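Local structure of arginyl-trna synthetase (Thermus thermophilus, 1IQ0) at residues T413-R417 against K430-A434; Y270-M276 against F289-S295. The protein probably charges tRNA(Arg) with L-arginine at the expense of ATP, as a monomeric class I aminoacyl-tRNA synthetase. One frame throughout, in Å; residues are numbered along the deposited sequence.

Contact 1. Residues T413-R417 against K430-A434; sequences TRRAR and KEEAA
The guanidinium of Arg-417 has Lys-430 over one face, with CB 3.6 Å above the plane and displaced toward the rim, and the Glu-431 carboxylate at its edge. There NE donates to Glu-431 OE1 at 3.0 Å with an N-H...O angle of 157°, forming a salt bridge. The oxygen lies close to the guanidinium plane but is itself approached from above the carboxylate plane; only NE-OE1 qualifies as a hydrogen bond between the groups, consistent with planes tilted 50° apart. Arg-417 extends CG anti to the backbone N and then bends at chi2, which lays CD over Ala-434 CB at 3.5 Å before the head meets Glu-431. NH1 has a second acidic partner, Glu-421, one turn further along its own helix. The carboxylate also reaches Thr-413, whose CG2 stands 3.6 Å from OE2; Thr-413 OG1 instead bonds to the carbonyl of Leu-409.

These residues join helix 405-423 to the start of helix 430-448, two consecutive helices of the class I catalytic region packed at a steep angle. The short segments run at 123° with axes 9.0 Å apart, and small residues fill the interface: Ala-434 points at the partner helix, and Ala-416 CB sits 3.5 Å from Ala-434 O and 4.2 Å from Ala-434 CB. Ala-416 also touches Val-437, one turn further along helix 430-448. On the more exposed side, Lys-430 directs its amino group away to the Pro-425 carbonyl, leaving NZ 6.3 Å from Arg-417 NH1; Glu-421, salt-bridged to Arg-417 and only weakly paired with Lys-430 NZ, may offset the two positive charges.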
ATOM      1  N   THR A 413     -15.272   2.649 -16.298  1.00 25.17           N
ATOM      2  CA  THR A 413     -14.747   3.431 -17.410  1.00 29.42           C
ATOM      3  C   THR A 413     -15.914   3.924 -18.266  1.00 34.01           C
ATOM      4  O   THR A 413     -15.851   4.994 -18.865  1.00 37.54           O
ATOM      5  CB  THR A 413     -13.808   2.583 -18.288  1.00 27.90           C
ATOM      6  OG1 THR A 413     -12.684   2.156 -17.507  1.00 28.57           O
ATOM      7  CG2 THR A 413     -13.315   3.388 -19.492  1.00 24.11           C
ATOM      8  N   ARG A 414     -16.975   3.125 -18.312  1.00 33.42           N
ATOM      9  CA  ARG A 414     -18.175   3.451 -19.072  1.00 35.71           C
ATOM     10  C   ARG A 414     -18.792   4.710 -18.481  1.00 35.79           C
ATOM     11  O   ARG A 414     -19.044   5.688 -19.186  1.00 34.58           O
ATOM     12  CB  ARG A 414     -19.185   2.308 -18.953  1.00 58.78           C
ATOM     13  CG  ARG A 414     -20.422   2.440 -19.820  1.00 65.11           C
ATOM     14  CD  ARG A 414     -20.184   1.802 -21.174  1.00 71.85           C
ATOM     15  NE  ARG A 414     -19.579   0.475 -21.047  1.00 80.11           N
ATOM     16  CZ  ARG A 414     -20.067  -0.508 -20.294  1.00 83.22           C
ATOM     17  NH1 ARG A 414     -21.176  -0.326 -19.587  1.00 81.96           N
ATOM     18  NH2 ARG A 414     -19.442  -1.678 -20.242  1.00 82.19           N
ATOM     19  N   ARG A 415     -19.038   4.669 -17.176  1.00 36.48           N
ATOM     20  CA  ARG A 415     -19.642   5.793 -16.480  1.00 37.07           C
ATOM     21  C   ARG A 415     -18.748   7.032 -16.490  1.00 38.46           C
ATOM     22  O   ARG A 415     -19.242   8.152 -16.617  1.00 41.87           O
ATOM     23  CB  ARG A 415     -19.983   5.397 -15.045  1.00 38.49           C
ATOM     24  CG  ARG A 415     -20.839   4.145 -14.951  1.00 35.64           C
ATOM     25  CD  ARG A 415     -21.510   4.042 -13.596  1.00 34.26           C
ATOM     26  NE  ARG A 415     -22.266   2.802 -13.446  1.00 34.82           N
ATOM     27  CZ  ARG A 415     -23.285   2.650 -12.605  1.00 40.12           C
ATOM     28  NH1 ARG A 415     -23.674   3.663 -11.844  1.00 41.26           N
ATOM     29  NH2 ARG A 415     -23.914   1.482 -12.514  1.00 42.06           N
ATOM     30  N   ALA A 416     -17.439   6.832 -16.364  1.00 38.79           N
ATOM     31  CA  ALA A 416     -16.505   7.952 -16.376  1.00 39.06           C
ATOM     32  C   ALA A 416     -16.575   8.650 -17.724  1.00 40.97           C
ATOM     33  O   ALA A 416     -16.526   9.877 -17.800  1.00 42.28           O
ATOM     34  CB  ALA A 416     -15.093   7.469 -16.129  1.00 19.59           C
ATOM     35  N   ARG A 417     -16.686   7.851 -18.781  1.00 40.18           N
ATOM     36  CA  ARG A 417     -16.761   8.355 -20.148  1.00 43.39           C
ATOM     37  C   ARG A 417     -17.936   9.323 -20.294  1.00 44.15           C
ATOM     38  O   ARG A 417     -17.802  10.395 -20.882  1.00 42.18           O
ATOM     39  CB  ARG A 417     -16.930   7.182 -21.120  1.00 68.55           C
ATOM     40  CG  ARG A 417     -16.575   7.487 -22.573  1.00 74.37           C
ATOM     41  CD  ARG A 417     -15.103   7.852 -22.709  1.00 81.12           C
ATOM     42  NE  ARG A 417     -14.607   7.729 -24.080  1.00 84.44           N
ATOM     43  CZ  ARG A 417     -15.039   8.446 -25.112  1.00 88.57           C
ATOM     44  NH1 ARG A 417     -15.992   9.354 -24.947  1.00 87.97           N
ATOM     45  NH2 ARG A 417     -14.511   8.255 -26.314  1.00 89.12           N
ATOM     46  N   LYS A 430     -10.891  12.024 -24.969  1.00 66.06           N
ATOM     47  CA  LYS A 430     -11.881  11.681 -23.953  1.00 64.44           C
ATOM     48  C   LYS A 430     -11.683  10.297 -23.348  1.00 62.11           C
ATOM     49  O   LYS A 430     -11.949  10.095 -22.165  1.00 61.39           O
ATOM     50  CB  LYS A 430     -13.293  11.773 -24.542  1.00 80.41           C
ATOM     51  CG  LYS A 430     -13.643  13.133 -25.126  1.00 84.07           C
ATOM     52  CD  LYS A 430     -15.056  13.146 -25.692  1.00 87.56           C
ATOM     53  CE  LYS A 430     -15.372  14.474 -26.369  1.00 91.88           C
ATOM     54  NZ  LYS A 430     -15.225  15.626 -25.436  1.00 94.47           N
ATOM     55  N   GLU A 431     -11.224   9.346 -24.154  1.00 47.10           N
ATOM     56  CA  GLU A 431     -11.014   7.987 -23.666  1.00 45.04           C
ATOM     57  C   GLU A 431      -9.921   7.933 -22.599  1.00 40.61           C
ATOM     58  O   GLU A 431     -10.098   7.309 -21.551  1.00 39.18           O
ATOM     59  CB  GLU A 431     -10.666   7.045 -24.818  1.00 67.84           C
ATOM     60  CG  GLU A 431     -10.599   5.584 -24.399  1.00 76.40           C
ATOM     61  CD  GLU A 431     -11.834   5.142 -23.624  1.00 80.27           C
ATOM     62  OE1 GLU A 431     -12.952   5.220 -24.180  1.00 81.40           O
ATOM     63  OE2 GLU A 431     -11.686   4.720 -22.456  1.00 81.24           O
ATOM     64  N   GLU A 432      -8.793   8.584 -22.866  1.00 42.77           N
ATOM     65  CA  GLU A 432      -7.702   8.610 -21.907  1.00 41.99           C
ATOM     66  C   GLU A 432      -8.187   9.288 -20.623  1.00 39.94           C
ATOM     67  O   GLU A 432      -7.839   8.870 -19.516  1.00 36.77           O
ATOM     68  CB  GLU A 432      -6.504   9.373 -22.475  1.00 47.98           C
ATOM     69  CG  GLU A 432      -5.361   9.522 -21.486  1.00 53.62           C
ATOM     70  CD  GLU A 432      -4.698   8.197 -21.142  1.00 55.73           C
ATOM     71  OE1 GLU A 432      -5.409   7.185 -20.972  1.00 59.91           O
ATOM     72  OE2 GLU A 432      -3.456   8.174 -21.032  1.00 56.13           O
ATOM     73  N   ALA A 433      -9.001  10.330 -20.777  1.00 38.98           N
ATOM     74  CA  ALA A 433      -9.541  11.055 -19.630  1.00 36.59           C
ATOM     75  C   ALA A 433     -10.446  10.146 -18.805  1.00 34.93           C
ATOM     76  O   ALA A 433     -10.390  10.152 -17.574  1.00 35.51           O
ATOM     77  CB  ALA A 433     -10.326  12.274 -20.099  1.00 43.56           C
ATOM     78  N   ALA A 434     -11.283   9.370 -19.490  1.00 31.39           N
ATOM     79  CA  ALA A 434     -12.198   8.459 -18.808  1.00 32.20           C
ATOM     80  C   ALA A 434     -11.421   7.363 -18.073  1.00 30.91           C
ATOM     81  O   ALA A 434     -11.773   6.991 -16.955  1.00 29.28           O
ATOM     82  CB  ALA A 434     -13.167   7.835 -19.809  1.00 19.44           C
TER

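Contact 2. Residues Y270-M276 against F289-S295; sequences YAGALVM and FFVLLRS
Val-275 packs closely against Phe-289: its CG1 meets the ring edge in plane, 3.6 Å from CD2. With CG2 anti to the backbone N and CG1 at chi1 62°, both methyls reach the phenylalanine. Beyond the valine, Tyr-270 lies nearly parallel to the Phe-289 ring (planes 12° apart), but with centroids 5.9 Å apart the rings are too offset to stack; Tyr-270 CE1 packs on Phe-289 CB, and CE2 touches Val-291 CG2 at 3.8 Å. On the face of Leu-274, Met-276, Phe-290 and Leu-293, Leu-274 CB lies 3.7 Å from Leu-293 CB, and Leu-292 from the bulge packs alongside, both its methyls near Met-276 CE. Leu-256 and Leu-370 of neighbouring helices extend this apolar layer.

The backbone is an antiparallel hairpin interrupted by a classic beta bulge: Leu-292 and Leu-293 both face Leu-274, whose O accepts from both nitrogens, at 2.8 Å from Leu-292 N and 3.2 Å from Leu-293 N. Reciprocal bonds between Met-276 and Phe-290 secure the regular part of the ladder.

Against this close packing, the Gly-272/Ser-295 end is loose and exposed. Pairing gives way to a type II turn, Tyr-270 to Ala-273, closed by Ala-273 N to Tyr-270 O; at phi 86° a CB on Gly-272 would press on the preceding carbonyl O and crowd Ser-295 CB. A water donates to Gly-272 O at 3.1 Å and only weakly to Arg-294 O.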
ATOM      1  N   TYR A 270       0.937 -36.205  18.588  1.00 58.41           N
ATOM      2  CA  TYR A 270       1.864 -35.655  17.602  1.00 55.21           C
ATOM      3  C   TYR A 270       2.926 -36.687  17.247  1.00 53.64           C
ATOM      4  O   TYR A 270       3.830 -36.410  16.459  1.00 56.72           O
ATOM      5  CB  TYR A 270       2.561 -34.399  18.138  1.00 40.92           C
ATOM      6  CG  TYR A 270       1.670 -33.187  18.249  1.00 43.26           C
ATOM      7  CD1 TYR A 270       1.451 -32.569  19.481  1.00 44.63           C
ATOM      8  CD2 TYR A 270       1.038 -32.660  17.123  1.00 43.67           C
ATOM      9  CE1 TYR A 270       0.617 -31.451  19.588  1.00 45.60           C
ATOM     10  CE2 TYR A 270       0.206 -31.546  17.216  1.00 45.72           C
ATOM     11  CZ  TYR A 270      -0.002 -30.948  18.451  1.00 46.38           C
ATOM     12  OH  TYR A 270      -0.838 -29.858  18.545  1.00 49.19           O
ATOM     13  N   ALA A 271       2.816 -37.874  17.835  1.00 45.26           N
ATOM     14  CA  ALA A 271       3.774 -38.946  17.589  1.00 44.34           C
ATOM     15  C   ALA A 271       4.048 -39.124  16.098  1.00 43.17           C
ATOM     16  O   ALA A 271       3.119 -39.236  15.299  1.00 42.99           O
ATOM     17  CB  ALA A 271       3.258 -40.255  18.185  1.00 57.10           C
ATOM     18  N   GLY A 272       5.328 -39.141  15.734  1.00 57.42           N
ATOM     19  CA  GLY A 272       5.705 -39.309  14.341  1.00 55.33           C
ATOM     20  C   GLY A 272       5.752 -38.018  13.539  1.00 52.73           C
ATOM     21  O   GLY A 272       6.390 -37.960  12.487  1.00 54.34           O
ATOM     22  N   ALA A 273       5.081 -36.982  14.033  1.00 42.79           N
ATOM     23  CA  ALA A 273       5.048 -35.690  13.350  1.00 40.36           C
ATOM     24  C   ALA A 273       6.210 -34.804  13.780  1.00 39.64           C
ATOM     25  O   ALA A 273       6.708 -34.929  14.897  1.00 43.45           O
ATOM     26  CB  ALA A 273       3.725 -34.982  13.637  1.00 28.15           C
ATOM     27  N   LEU A 274       6.659 -33.926  12.884  1.00 34.96           N
ATOM     28  CA  LEU A 274       7.744 -33.004  13.217  1.00 31.68           C
ATOM     29  C   LEU A 274       7.055 -31.723  13.647  1.00 31.47           C
ATOM     30  O   LEU A 274       6.277 -31.141  12.892  1.00 29.62           O
ATOM     31  CB  LEU A 274       8.648 -32.724  12.014  1.00 28.50           C
ATOM     32  CG  LEU A 274       9.774 -31.725  12.310  1.00 26.80           C
ATOM     33  CD1 LEU A 274      10.709 -32.324  13.352  1.00 24.57           C
ATOM     34  CD2 LEU A 274      10.539 -31.379  11.043  1.00 25.46           C
ATOM     35  N   VAL A 275       7.338 -31.283  14.862  1.00 29.92           N
ATOM     36  CA  VAL A 275       6.698 -30.091  15.378  1.00 30.48           C
ATOM     37  C   VAL A 275       7.685 -29.038  15.862  1.00 26.88           C
ATOM     38  O   VAL A 275       8.829 -29.341  16.208  1.00 25.12           O
ATOM     39  CB  VAL A 275       5.741 -30.471  16.531  1.00 51.80           C
ATOM     40  CG1 VAL A 275       6.524 -31.100  17.667  1.00 53.09           C
ATOM     41  CG2 VAL A 275       4.988 -29.255  17.009  1.00 60.30           C
ATOM     42  N   MET A 276       7.223 -27.792  15.872  1.00 29.13           N
ATOM     43  CA  MET A 276       8.018 -26.660  16.325  1.00 31.09           C
ATOM     44  C   MET A 276       7.357 -26.094  17.582  1.00 32.50           C
ATOM     45  O   MET A 276       6.190 -25.694  17.551  1.00 32.48           O
ATOM     46  CB  MET A 276       8.060 -25.566  15.253  1.00 29.38           C
ATOM     47  CG  MET A 276       8.932 -24.376  15.628  1.00 30.89           C
ATOM     48  SD  MET A 276       8.779 -22.989  14.488  1.00 34.82           S
ATOM     49  CE  MET A 276       9.650 -23.628  13.073  1.00 43.89           C
ATOM     50  N   PHE A 289       2.524 -25.679  19.711  1.00 72.58           N
ATOM     51  CA  PHE A 289       3.106 -26.567  18.721  1.00 67.53           C
ATOM     52  C   PHE A 289       2.571 -26.408  17.302  1.00 65.30           C
ATOM     53  O   PHE A 289       1.416 -26.725  17.021  1.00 67.22           O
ATOM     54  CB  PHE A 289       2.935 -28.020  19.168  1.00 55.35           C
ATOM     55  CG  PHE A 289       3.744 -28.377  20.382  1.00 58.70           C
ATOM     56  CD1 PHE A 289       3.479 -27.786  21.609  1.00 61.41           C
ATOM     57  CD2 PHE A 289       4.782 -29.298  20.294  1.00 60.81           C
ATOM     58  CE1 PHE A 289       4.238 -28.107  22.733  1.00 63.66           C
ATOM     59  CE2 PHE A 289       5.547 -29.625  21.410  1.00 62.60           C
ATOM     60  CZ  PHE A 289       5.275 -29.029  22.631  1.00 62.63           C
ATOM     61  N   PHE A 290       3.423 -25.897  16.418  1.00 45.91           N
ATOM     62  CA  PHE A 290       3.082 -25.736  15.008  1.00 40.94           C
ATOM     63  C   PHE A 290       3.602 -27.012  14.345  1.00 38.59           C
ATOM     64  O   PHE A 290       4.755 -27.400  14.557  1.00 39.68           O
ATOM     65  CB  PHE A 290       3.813 -24.536  14.393  1.00 39.79           C
ATOM     66  CG  PHE A 290       3.247 -23.198  14.781  1.00 44.45           C
ATOM     67  CD1 PHE A 290       2.042 -22.751  14.242  1.00 43.20           C
ATOM     68  CD2 PHE A 290       3.931 -22.372  15.672  1.00 42.73           C
ATOM     69  CE1 PHE A 290       1.525 -21.499  14.582  1.00 43.74           C
ATOM     70  CE2 PHE A 290       3.426 -21.121  16.018  1.00 44.99           C
ATOM     71  CZ  PHE A 290       2.218 -20.682  15.470  1.00 42.78           C
ATOM     72  N   VAL A 291       2.764 -27.674  13.557  1.00 33.55           N
ATOM     73  CA  VAL A 291       3.205 -28.890  12.889  1.00 31.02           C
ATOM     74  C   VAL A 291       3.909 -28.524  11.587  1.00 29.56           C
ATOM     75  O   VAL A 291       3.383 -27.746  10.798  1.00 28.26           O
ATOM     76  CB  VAL A 291       2.019 -29.821  12.569  1.00 32.08           C
ATOM     77  CG1 VAL A 291       2.521 -31.082  11.873  1.00 28.06           C
ATOM     78  CG2 VAL A 291       1.280 -30.176  13.851  1.00 33.24           C
ATOM     79  N   LEU A 292       5.109 -29.068  11.381  1.00 26.45           N
ATOM     80  CA  LEU A 292       5.871 -28.810  10.162  1.00 23.28           C
ATOM     81  C   LEU A 292       5.638 -29.991   9.219  1.00 25.91           C
ATOM     82  O   LEU A 292       5.290 -29.804   8.052  1.00 25.11           O
ATOM     83  CB  LEU A 292       7.367 -28.659  10.480  1.00 22.60           C
ATOM     84  CG  LEU A 292       7.769 -27.490  11.397  1.00 24.05           C
ATOM     85  CD1 LEU A 292       9.262 -27.529  11.687  1.00 22.03           C
ATOM     86  CD2 LEU A 292       7.406 -26.172  10.733  1.00 20.48           C
ATOM     87  N   LEU A 293       5.827 -31.204   9.737  1.00 25.23           N
ATOM     88  CA  LEU A 293       5.607 -32.431   8.971  1.00 25.44           C
ATOM     89  C   LEU A 293       4.598 -33.309   9.706  1.00 27.37           C
ATOM     90  O   LEU A 293       4.778 -33.608  10.885  1.00 29.38           O
ATOM     91  CB  LEU A 293       6.911 -33.222   8.802  1.00 26.68           C
ATOM     92  CG  LEU A 293       8.006 -32.670   7.884  1.00 29.09           C
ATOM     93  CD1 LEU A 293       9.200 -33.617   7.880  1.00 28.63           C
ATOM     94  CD2 LEU A 293       7.461 -32.509   6.478  1.00 31.49           C
ATOM     95  N   ARG A 294       3.532 -33.713   9.022  1.00 34.84           N
ATOM     96  CA  ARG A 294       2.542 -34.584   9.650  1.00 36.30           C
ATOM     97  C   ARG A 294       3.193 -35.957   9.761  1.00 36.39           C
ATOM     98  O   ARG A 294       4.195 -36.221   9.097  1.00 36.62           O
ATOM     99  CB  ARG A 294       1.266 -34.661   8.804  1.00 32.55           C
ATOM    100  CG  ARG A 294       0.623 -33.301   8.536  1.00 36.95           C
ATOM    101  CD  ARG A 294      -0.779 -33.442   7.963  1.00 41.23           C
ATOM    102  NE  ARG A 294      -1.347 -32.158   7.546  1.00 48.19           N
ATOM    103  CZ  ARG A 294      -0.946 -31.471   6.477  1.00 50.17           C
ATOM    104  NH1 ARG A 294       0.029 -31.946   5.711  1.00 49.36           N
ATOM    105  NH2 ARG A 294      -1.518 -30.308   6.168  1.00 44.22           N
ATOM    106  N   SER A 295       2.640 -36.823  10.607  1.00 38.74           N
ATOM    107  CA  SER A 295       3.193 -38.162  10.806  1.00 38.62           C
ATOM    108  C   SER A 295       3.368 -38.949   9.511  1.00 38.95           C
ATOM    109  O   SER A 295       4.308 -39.735   9.386  1.00 36.76           O
ATOM    110  CB  SER A 295       2.318 -38.961  11.778  1.00 38.31           C
ATOM    111  OG  SER A 295       0.963 -38.975  11.361  1.00 46.98           O
TER
HETATM  112  O   HOH W   1       7.509 -37.048   9.741  1.00 46.36           O

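Contacts 1 and 2 occupy opposite sides of the chain's centre: their centres are 56 Å apart and their nearest atoms about 42 Å, so neither touches the other. The two follow one another in sequence, contact 2 first. They also differ in kind, one pairing two successive helices, the other two strands of a small three-stranded sheet separate from the nine-stranded one. Both lie in sequence ranges assigned to the class I catalytic domain, 84-313 for contact 2 and 335-459 for contact 1. Neither contains residues of the predicted HIGH region, Val-112 to His-122, the class I signature associated with ATP binding.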